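Local coordinates for protein cellobiose 2-epimerase (Ruminococcus albus, PDB 3VW5) that probably catalyses the reversible epimerization of cellobiose to 4-O-beta-D-glucopyranosyl-D-mannose, working on the unmodified sugar within an (alpha/alpha)6 barrel, at residues 235-243 with 288-297; 245-253 with 374-385. The protein carries 2 engineered substitutions. One frame throughout, in Å; residues are numbered along the deposited sequence.

Contact 1 (235-243 with 288-297); sequences VGDIHSYGH and LNNERDKNEI
Asp237 is gripped end-on by Arg292: NH1 reaches OD1 from above the carboxylate plane, and Arg292 NH2 reaches Asp237 OD2 at 2.8 Å, on its syn side but tilted from the plane; the two planes stand 59° apart. A bend at chi3 (75°) brings the guanidinium to this acid, and NH1 also bonds Lys294 O, within the type II' turn from Asp293 to Glu296. The backbone of Asp237 accepts Lys294 N, while its N shares a water with Asp293 OD1. Strands 238-240 and 291-293 then run antiparallel, leading into helix 241-258. Ile238 lays CG1 4.0 Å from Asp293 CG, whose OD2 is bonded to Asn171. His239 and Arg292 form the hydrogen-bonded pair, with His239 N 2.7 Å from Arg292 O. Ser240, the helix N-cap residue, shares a water through OG with Gly242 N and Asn290 O. The Tyr241 ring runs from Asn289 towards Arg292 and Ile297; Asn289 O lies at its edge, 3.3 Å from Tyr241 CD2. Asn290 and Glu291 both face Asp298 in a classic beta bulge. Helix 261-281 packs Ile278 against Tyr241 and Leu288, and strand 223-228 meets Ile238 and His239.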
loop_
_atom_site.group_PDB
_atom_site.type_symbol
_atom_site.label_atom_id
_atom_site.label_comp_id
_atom_site.label_asym_id
_atom_site.label_seq_id
_atom_site.Cartn_x
_atom_site.Cartn_y
_atom_site.Cartn_z
ATOM N N VAL A 235 -14.462 16.997 -2.124
ATOM C CA VAL A 235 -14.813 16.887 -3.535
ATOM C C VAL A 235 -15.384 15.492 -3.751
ATOM O O VAL A 235 -14.759 14.506 -3.360
ATOM C CB VAL A 235 -13.561 17.001 -4.418
ATOM C CG1 VAL A 235 -13.787 16.296 -5.763
ATOM C CG2 VAL A 235 -13.141 18.457 -4.594
ATOM N N GLY A 236 -16.559 15.404 -4.367
ATOM C CA GLY A 236 -17.263 14.138 -4.477
ATOM C C GLY A 236 -17.736 13.648 -3.117
ATOM O O GLY A 236 -17.664 14.368 -2.112
ATOM N N ASP A 237 -18.213 12.412 -3.072
ATOM C CA ASP A 237 -18.699 11.854 -1.825
ATOM C C ASP A 237 -18.405 10.361 -1.787
ATOM O O ASP A 237 -19.292 9.532 -1.998
ATOM C CB ASP A 237 -20.198 12.103 -1.704
ATOM C CG ASP A 237 -20.793 11.534 -0.421
ATOM O OD1 ASP A 237 -22.039 11.411 -0.379
ATOM O OD2 ASP A 237 -20.024 11.213 0.524
ATOM N N ILE A 238 -17.150 10.020 -1.527
ATOM C CA ILE A 238 -16.727 8.634 -1.589
ATOM C C ILE A 238 -16.290 8.137 -0.220
ATOM O O ILE A 238 -15.549 8.804 0.500
ATOM C CB ILE A 238 -15.619 8.437 -2.635
ATOM C CG1 ILE A 238 -16.188 8.683 -4.029
ATOM C CG2 ILE A 238 -15.042 7.037 -2.560
ATOM C CD1 ILE A 238 -15.132 8.911 -5.050
ATOM N N HIS A 239 -16.788 6.967 0.156
ATOM C CA HIS A 239 -16.260 6.291 1.319
ATOM C C HIS A 239 -15.563 5.005 0.865
ATOM O O HIS A 239 -16.211 4.041 0.435
ATOM C CB HIS A 239 -17.356 6.017 2.345
ATOM C CG HIS A 239 -16.826 5.612 3.683
ATOM N ND1 HIS A 239 -17.609 5.551 4.812
ATOM C CD2 HIS A 239 -15.578 5.247 4.071
ATOM C CE1 HIS A 239 -16.872 5.167 5.840
ATOM N NE2 HIS A 239 -15.637 4.972 5.414
ATOM N N SER A 240 -14.237 5.011 0.918
ATOM C CA SER A 240 -13.467 3.835 0.537
ATOM C C SER A 240 -13.174 3.002 1.779
ATOM O O SER A 240 -12.247 3.283 2.539
ATOM C CB SER A 240 -12.189 4.229 -0.205
ATOM O OG SER A 240 -11.281 3.147 -0.321
ATOM N N TYR A 241 -14.002 1.988 1.991
ATOM C CA TYR A 241 -13.855 1.087 3.127
ATOM C C TYR A 241 -12.432 0.510 3.275
ATOM O O TYR A 241 -11.922 0.345 4.397
ATOM C CB TYR A 241 -14.849 -0.062 2.998
ATOM C CG TYR A 241 -16.288 0.363 2.809
ATOM C CD1 TYR A 241 -16.832 1.409 3.551
ATOM C CD2 TYR A 241 -17.115 -0.297 1.894
ATOM C CE1 TYR A 241 -18.153 1.792 3.391
ATOM C CE2 TYR A 241 -18.433 0.079 1.722
ATOM C CZ TYR A 241 -18.950 1.119 2.475
ATOM O OH TYR A 241 -20.267 1.476 2.309
ATOM N N GLY A 242 -11.815 0.180 2.144
ATOM C CA GLY A 242 -10.480 -0.385 2.121
ATOM C C GLY A 242 -9.448 0.541 2.733
ATOM O O GLY A 242 -8.698 0.150 3.629
ATOM N N HIS A 243 -9.406 1.779 2.259
ATOM C CA HIS A 243 -8.483 2.752 2.836
ATOM C C HIS A 243 -8.762 3.019 4.308
ATOM O O HIS A 243 -7.850 3.273 5.080
ATOM C CB HIS A 243 -8.487 4.047 2.048
ATOM C CG HIS A 243 -7.861 3.923 0.701
ATOM N ND1 HIS A 243 -8.596 3.875 -0.464
ATOM C CD2 HIS A 243 -6.562 3.834 0.326
ATOM C CE1 HIS A 243 -7.781 3.772 -1.495
ATOM N NE2 HIS A 243 -6.542 3.738 -1.044
ATOM N N LEU A 288 -15.465 -7.917 2.972
ATOM C CA LEU A 288 -15.531 -6.466 3.002
ATOM C C LEU A 288 -16.011 -5.921 1.661
ATOM O O LEU A 288 -15.463 -6.262 0.601
ATOM C CB LEU A 288 -14.147 -5.905 3.312
ATOM C CG LEU A 288 -13.902 -5.095 4.585
ATOM C CD1 LEU A 288 -13.674 -3.628 4.239
ATOM C CD2 LEU A 288 -15.004 -5.254 5.627
ATOM N N ASN A 289 -17.028 -5.071 1.695
ATOM C CA ASN A 289 -17.379 -4.312 0.505
ATOM C C ASN A 289 -16.294 -3.303 0.133
ATOM O O ASN A 289 -15.432 -2.963 0.946
ATOM C CB ASN A 289 -18.720 -3.599 0.687
ATOM C CG ASN A 289 -19.875 -4.567 0.807
ATOM O OD1 ASN A 289 -19.834 -5.678 0.267
ATOM N ND2 ASN A 289 -20.906 -4.161 1.533
ATOM N N ASN A 290 -16.357 -2.821 -1.102
ATOM C CA ASN A 290 -15.375 -1.883 -1.633
ATOM C C ASN A 290 -15.581 -0.433 -1.172
ATOM O O ASN A 290 -14.745 0.137 -0.460
ATOM C CB ASN A 290 -15.381 -1.963 -3.164
ATOM C CG ASN A 290 -14.206 -1.256 -3.792
ATOM O OD1 ASN A 290 -13.108 -1.205 -3.218
ATOM N ND2 ASN A 290 -14.427 -0.699 -4.985
ATOM N N GLU A 291 -16.698 0.164 -1.574
ATOM C CA GLU A 291 -16.904 1.584 -1.311
ATOM C C GLU A 291 -18.358 2.019 -1.416
ATOM O O GLU A 291 -19.180 1.357 -2.043
ATOM C CB GLU A 291 -16.076 2.405 -2.304
ATOM C CG GLU A 291 -16.391 2.045 -3.756
ATOM C CD GLU A 291 -15.806 3.018 -4.769
ATOM O OE1 GLU A 291 -16.501 3.321 -5.777
ATOM O OE2 GLU A 291 -14.658 3.475 -4.566
ATOM N N ARG A 292 -18.660 3.151 -0.798
ATOM C CA ARG A 292 -19.858 3.879 -1.158
ATOM C C ARG A 292 -19.466 5.101 -1.986
ATOM O O ARG A 292 -18.630 5.896 -1.560
ATOM C CB ARG A 292 -20.637 4.316 0.077
ATOM C CG ARG A 292 -21.761 5.310 -0.245
ATOM C CD ARG A 292 -22.414 5.816 1.010
ATOM N NE ARG A 292 -21.570 6.787 1.690
ATOM C CZ ARG A 292 -21.440 8.041 1.282
ATOM N NH1 ARG A 292 -22.102 8.446 0.204
ATOM N NH2 ARG A 292 -20.671 8.888 1.946
ATOM N N ASP A 293 -20.046 5.239 -3.173
ATOM C CA ASP A 293 -19.932 6.471 -3.960
ATOM C C ASP A 293 -21.328 7.111 -4.011
ATOM O O ASP A 293 -22.232 6.625 -4.725
ATOM C CB ASP A 293 -19.397 6.163 -5.364
ATOM C CG ASP A 293 -19.241 7.405 -6.239
ATOM O OD1 ASP A 293 -19.736 8.505 -5.878
ATOM O OD2 ASP A 293 -18.620 7.271 -7.320
ATOM N N LYS A 294 -21.496 8.187 -3.237
ATOM C CA LYS A 294 -22.808 8.818 -3.023
ATOM C C LYS A 294 -23.904 7.826 -2.612
ATOM O O LYS A 294 -23.891 7.308 -1.495
ATOM C CB LYS A 294 -23.240 9.622 -4.248
ATOM C CG LYS A 294 -22.434 10.882 -4.424
ATOM C CD LYS A 294 -22.652 11.517 -5.789
ATOM C CE LYS A 294 -21.913 12.843 -5.863
ATOM N NZ LYS A 294 -21.568 13.210 -7.259
ATOM N N ASN A 295 -24.840 7.564 -3.525
ATOM C CA ASN A 295 -26.021 6.750 -3.244
ATOM C C ASN A 295 -25.843 5.252 -3.496
ATOM O O ASN A 295 -26.782 4.477 -3.302
ATOM C CB ASN A 295 -27.210 7.247 -4.078
ATOM C CG ASN A 295 -26.933 7.224 -5.586
ATOM O OD1 ASN A 295 -25.797 7.362 -6.016
ATOM N ND2 ASN A 295 -27.988 7.083 -6.391
ATOM N N GLU A 296 -24.651 4.847 -3.932
ATOM C CA GLU A 296 -24.436 3.474 -4.394
ATOM C C GLU A 296 -23.304 2.755 -3.654
ATOM O O GLU A 296 -22.242 3.328 -3.409
ATOM C CB GLU A 296 -24.169 3.457 -5.901
ATOM C CG GLU A 296 -25.241 4.171 -6.671
ATOM C CD GLU A 296 -25.001 4.199 -8.166
ATOM O OE1 GLU A 296 -25.324 5.245 -8.797
ATOM O OE2 GLU A 296 -24.508 3.178 -8.707
ATOM N N ILE A 297 -23.544 1.500 -3.297
ATOM C CA ILE A 297 -22.531 0.671 -2.671
ATOM C C ILE A 297 -21.949 -0.275 -3.718
ATOM O O ILE A 297 -22.695 -0.963 -4.427
ATOM C CB ILE A 297 -23.136 -0.155 -1.530
ATOM C CG1 ILE A 297 -23.903 0.746 -0.559
ATOM C CG2 ILE A 297 -22.066 -0.989 -0.820
ATOM C CD1 ILE A 297 -23.031 1.536 0.370
HETATM O O HOH W 1 -18.702 10.991 -5.788
HETATM O O HOH W 2 -12.157 0.358 -0.524
HETATM O O HOH W 3 -21.268 -1.356 2.995
#

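Contact 2 (245-253 with 374-385); sequences IEATWLMDR and HNGRMCMEVITR
Glu246 and Arg377 join two helices of the (alpha/alpha)6 barrel whose axes come no closer than 14.0 Å, so long, buried polar side chains do the bridging. Arg377 NH2 bonds Glu246 OE2 on its anti side at 3.1 Å, bent to 136° at the hydrogen. Trp249 sets the edge of its six-membered ring over one face of this guanidinium, Trp249 CZ2 lying 3.2 Å from Arg377 NE, with the planes nearly perpendicular (85°). Glu308 accepts from Trp249 NE1, His374 ND1 and Arg377 NH2, while Arg377 NH1 is taken by Glu187 and Tyr117. With an alanine at Arg377, Glu246 and Glu187 would probably lose their shared positive partner, and the Trp249 edge the flat group it rests on. Farther along, Arg253 and Arg385 both bond the Glu381 carboxylate in a salt-bridge network: Glu381 OE2 receives Arg253 NH1 at 2.8 Å on its syn side, and Glu381 OE1 takes Arg385 NE, also at 2.8 Å. Arg385 NH1 is satisfied by Gln318 and Asn315, and its NH2 also by a water on Trp249 O. Helix 303-318 flanks both segments, helix 179-196 covers Glu246 and Leu250, and helix 47-64 packs on Arg377 and Met380.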
loop_
_atom_site.group_PDB
_atom_site.type_symbol
_atom_site.label_atom_id
_atom_site.label_comp_id
_atom_site.label_asym_id
_atom_site.label_seq_id
_atom_site.Cartn_x
_atom_site.Cartn_y
_atom_site.Cartn_z
ATOM N N ILE A 245 -9.987 0.920 6.758
ATOM C CA ILE A 245 -9.462 -0.154 7.588
ATOM C C ILE A 245 -7.926 -0.241 7.508
ATOM O O ILE A 245 -7.270 -0.585 8.483
ATOM C CB ILE A 245 -10.148 -1.524 7.264
ATOM C CG1 ILE A 245 -9.924 -2.526 8.405
ATOM C CG2 ILE A 245 -9.659 -2.075 5.935
ATOM C CD1 ILE A 245 -10.199 -1.952 9.790
ATOM N N GLU A 246 -7.360 0.083 6.356
ATOM C CA GLU A 246 -5.909 0.135 6.203
ATOM C C GLU A 246 -5.286 1.268 7.029
ATOM O O GLU A 246 -4.288 1.079 7.735
ATOM C CB GLU A 246 -5.541 0.326 4.735
ATOM C CG GLU A 246 -4.062 0.239 4.454
ATOM C CD GLU A 246 -3.728 0.622 3.033
ATOM O OE1 GLU A 246 -4.627 1.135 2.325
ATOM O OE2 GLU A 246 -2.568 0.405 2.616
ATOM N N ALA A 247 -5.880 2.452 6.933
ATOM C CA ALA A 247 -5.390 3.604 7.674
ATOM C C ALA A 247 -5.350 3.340 9.176
ATOM O O ALA A 247 -4.430 3.792 9.854
ATOM C CB ALA A 247 -6.215 4.840 7.361
ATOM N N THR A 248 -6.321 2.593 9.699
ATOM C CA THR A 248 -6.371 2.348 11.145
ATOM C C THR A 248 -5.104 1.701 11.680
ATOM O O THR A 248 -4.520 2.198 12.644
ATOM C CB THR A 248 -7.577 1.508 11.583
ATOM O OG1 THR A 248 -7.503 0.188 11.010
ATOM C CG2 THR A 248 -8.880 2.213 11.193
ATOM N N TRP A 249 -4.675 0.593 11.077
ATOM C CA TRP A 249 -3.470 -0.067 11.581
ATOM C C TRP A 249 -2.175 0.656 11.182
ATOM O O TRP A 249 -1.201 0.640 11.920
ATOM C CB TRP A 249 -3.426 -1.556 11.220
ATOM C CG TRP A 249 -3.053 -1.905 9.804
ATOM C CD1 TRP A 249 -3.914 -2.137 8.772
ATOM C CD2 TRP A 249 -1.734 -2.118 9.276
ATOM N NE1 TRP A 249 -3.219 -2.464 7.633
ATOM C CE2 TRP A 249 -1.881 -2.462 7.914
ATOM C CE3 TRP A 249 -0.448 -2.055 9.819
ATOM C CZ2 TRP A 249 -0.784 -2.737 7.083
ATOM C CZ3 TRP A 249 0.637 -2.324 8.994
ATOM C CH2 TRP A 249 0.464 -2.661 7.637
ATOM N N LEU A 250 -2.188 1.309 10.028
ATOM C CA LEU A 250 -1.049 2.080 9.558
ATOM C C LEU A 250 -0.763 3.255 10.487
ATOM O O LEU A 250 0.390 3.586 10.755
ATOM C CB LEU A 250 -1.324 2.597 8.152
ATOM C CG LEU A 250 -0.504 1.973 7.031
ATOM C CD1 LEU A 250 -0.016 0.598 7.431
ATOM C CD2 LEU A 250 -1.299 1.948 5.744
ATOM N N MET A 251 -1.816 3.894 10.979
ATOM C CA MET A 251 -1.638 5.036 11.858
ATOM C C MET A 251 -1.165 4.631 13.264
ATOM O O MET A 251 -0.351 5.335 13.873
ATOM C CB MET A 251 -2.912 5.872 11.899
ATOM C CG MET A 251 -3.058 6.755 10.689
ATOM S SD MET A 251 -4.455 7.906 10.744
ATOM C CE MET A 251 -5.860 6.820 10.905
ATOM N N ASP A 252 -1.674 3.503 13.766
ATOM C CA ASP A 252 -1.212 2.942 15.033
ATOM C C ASP A 252 0.251 2.586 14.898
ATOM O O ASP A 252 1.050 2.862 15.788
ATOM C CB ASP A 252 -1.999 1.684 15.420
ATOM C CG ASP A 252 -3.389 1.998 15.948
ATOM O OD1 ASP A 252 -3.636 3.158 16.337
ATOM O OD2 ASP A 252 -4.237 1.078 15.977
ATOM N N ARG A 253 0.592 1.975 13.766
ATOM C CA ARG A 253 1.974 1.623 13.471
ATOM C C ARG A 253 2.851 2.861 13.584
ATOM O O ARG A 253 3.867 2.838 14.267
ATOM C CB ARG A 253 2.090 0.999 12.076
ATOM C CG ARG A 253 3.517 0.769 11.544
ATOM C CD ARG A 253 4.324 -0.199 12.399
ATOM N NE ARG A 253 3.497 -1.211 13.051
ATOM C CZ ARG A 253 3.242 -2.420 12.542
ATOM N NH1 ARG A 253 3.746 -2.772 11.355
ATOM N NH2 ARG A 253 2.475 -3.281 13.222
ATOM N N HIS A 374 0.206 -5.654 -0.967
ATOM C CA HIS A 374 -0.951 -5.788 -0.081
ATOM C C HIS A 374 -1.131 -7.198 0.494
ATOM O O HIS A 374 -1.320 -7.366 1.713
ATOM C CB HIS A 374 -2.242 -5.318 -0.767
ATOM C CG HIS A 374 -2.375 -3.828 -0.860
ATOM N ND1 HIS A 374 -2.601 -3.031 0.246
ATOM C CD2 HIS A 374 -2.329 -2.991 -1.925
ATOM C CE1 HIS A 374 -2.685 -1.768 -0.137
ATOM N NE2 HIS A 374 -2.530 -1.718 -1.450
ATOM N N ASN A 375 -1.096 -8.216 -0.365
ATOM C CA ASN A 375 -1.364 -9.569 0.119
ATOM C C ASN A 375 -0.149 -10.176 0.829
ATOM O O ASN A 375 -0.297 -10.903 1.836
ATOM C CB ASN A 375 -1.930 -10.481 -0.983
ATOM C CG ASN A 375 -1.052 -10.522 -2.202
ATOM O OD1 ASN A 375 -0.000 -9.884 -2.237
ATOM N ND2 ASN A 375 -1.466 -11.279 -3.210
ATOM N N GLY A 376 1.041 -9.857 0.310
ATOM C CA GLY A 376 2.294 -10.101 1.011
ATOM C C GLY A 376 2.322 -9.502 2.412
ATOM O O GLY A 376 2.616 -10.191 3.399
ATOM N N ARG A 377 1.985 -8.220 2.520
ATOM C CA ARG A 377 2.025 -7.577 3.830
ATOM C C ARG A 377 1.091 -8.245 4.837
ATOM O O ARG A 377 1.461 -8.430 5.991
ATOM C CB ARG A 377 1.753 -6.079 3.744
ATOM C CG ARG A 377 2.177 -5.343 5.008
ATOM C CD ARG A 377 2.192 -3.836 4.807
ATOM N NE ARG A 377 0.881 -3.335 4.408
ATOM C CZ ARG A 377 0.617 -2.067 4.117
ATOM N NH1 ARG A 377 1.570 -1.149 4.199
ATOM N NH2 ARG A 377 -0.608 -1.718 3.753
ATOM N N MET A 378 -0.108 -8.628 4.397
ATOM C CA MET A 378 -1.065 -9.292 5.294
ATOM C C MET A 378 -0.501 -10.592 5.873
ATOM O O MET A 378 -0.631 -10.870 7.068
ATOM C CB MET A 378 -2.382 -9.579 4.574
ATOM C CG MET A 378 -3.418 -10.284 5.428
ATOM S SD MET A 378 -4.411 -11.396 4.418
ATOM C CE MET A 378 -3.173 -12.579 3.876
ATOM N N CYS A 379 0.120 -11.391 5.019
ATOM C CA CYS A 379 0.684 -12.644 5.480
ATOM C C CYS A 379 1.721 -12.363 6.564
ATOM O O CYS A 379 1.634 -12.911 7.679
ATOM C CB CYS A 379 1.258 -13.443 4.314
ATOM S SG CYS A 379 -0.000 -13.876 3.071
ATOM N N MET A 380 2.660 -11.469 6.255
ATOM C CA MET A 380 3.721 -11.125 7.194
ATOM C C MET A 380 3.216 -10.484 8.470
ATOM O O MET A 380 3.730 -10.776 9.553
ATOM C CB MET A 380 4.767 -10.250 6.521
ATOM C CG MET A 380 5.333 -10.937 5.309
ATOM S SD MET A 380 6.623 -10.041 4.457
ATOM C CE MET A 380 5.916 -9.870 2.811
ATOM N N GLU A 381 2.208 -9.629 8.365
ATOM C CA GLU A 381 1.704 -8.945 9.547
ATOM C C GLU A 381 1.025 -9.926 10.485
ATOM O O GLU A 381 1.072 -9.766 11.707
ATOM C CB GLU A 381 0.745 -7.817 9.160
ATOM C CG GLU A 381 1.419 -6.501 8.779
ATOM C CD GLU A 381 1.993 -5.726 9.977
ATOM O OE1 GLU A 381 1.453 -5.849 11.112
ATOM O OE2 GLU A 381 2.986 -4.978 9.771
ATOM N N VAL A 382 0.391 -10.939 9.900
ATOM C CA VAL A 382 -0.375 -11.929 10.653
ATOM C C VAL A 382 0.601 -12.807 11.396
ATOM O O VAL A 382 0.462 -13.050 12.604
ATOM C CB VAL A 382 -1.233 -12.812 9.725
ATOM C CG1 VAL A 382 -1.677 -14.080 10.454
ATOM C CG2 VAL A 382 -2.441 -12.037 9.194
ATOM N N ILE A 383 1.598 -13.268 10.649
ATOM C CA ILE A 383 2.679 -14.060 11.192
ATOM C C ILE A 383 3.312 -13.327 12.369
ATOM O O ILE A 383 3.459 -13.875 13.463
ATOM C CB ILE A 383 3.752 -14.329 10.113
ATOM C CG1 ILE A 383 3.280 -15.439 9.173
ATOM C CG2 ILE A 383 5.084 -14.676 10.762
ATOM C CD1 ILE A 383 4.162 -15.636 7.979
ATOM N N THR A 384 3.653 -12.068 12.135
ATOM C CA THR A 384 4.433 -11.278 13.078
ATOM C C THR A 384 3.683 -10.900 14.358
ATOM O O THR A 384 4.292 -10.785 15.418
ATOM C CB THR A 384 4.949 -10.008 12.380
ATOM O OG1 THR A 384 6.264 -10.256 11.865
ATOM C CG2 THR A 384 4.986 -8.837 13.337
ATOM N N ARG A 385 2.369 -10.706 14.261
ATOM C CA ARG A 385 1.564 -10.336 15.422
ATOM C C ARG A 385 1.219 -11.550 16.278
ATOM O O ARG A 385 0.790 -11.427 17.422
ATOM C CB ARG A 385 0.275 -9.645 14.971
ATOM C CG ARG A 385 0.502 -8.319 14.285
ATOM C CD ARG A 385 -0.782 -7.768 13.742
ATOM N NE ARG A 385 -0.528 -6.599 12.910
ATOM C CZ ARG A 385 -0.869 -5.356 13.235
ATOM N NH1 ARG A 385 -1.501 -5.107 14.381
ATOM N NH2 ARG A 385 -0.587 -4.360 12.404
HETATM O O HOH W 4 -0.503 -1.593 13.576
#

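Overall arrangement
Helix 241-258 serves both contacts: its first turn follows the strand of contact 1, and the next turns supply one side of contact 2; the centres of the two contacts lie about 21 Å apart. Contact 1 is partly buried, its centre about 18 Å from the centre of the chain, and joins neighbouring strands through main-chain bonds, its salt bridge lying toward the exposed turn. Contact 2 is buried, its centre about 10 Å from that of the chain, and spans helices too far apart for backbone contact, relying on charged side chains and one indole. Such a polar interior between helices is consistent with the substrate-binding centre of an (alpha/alpha)6 barrel, whereas contact 1 belongs to the sheet connecting barrel helices.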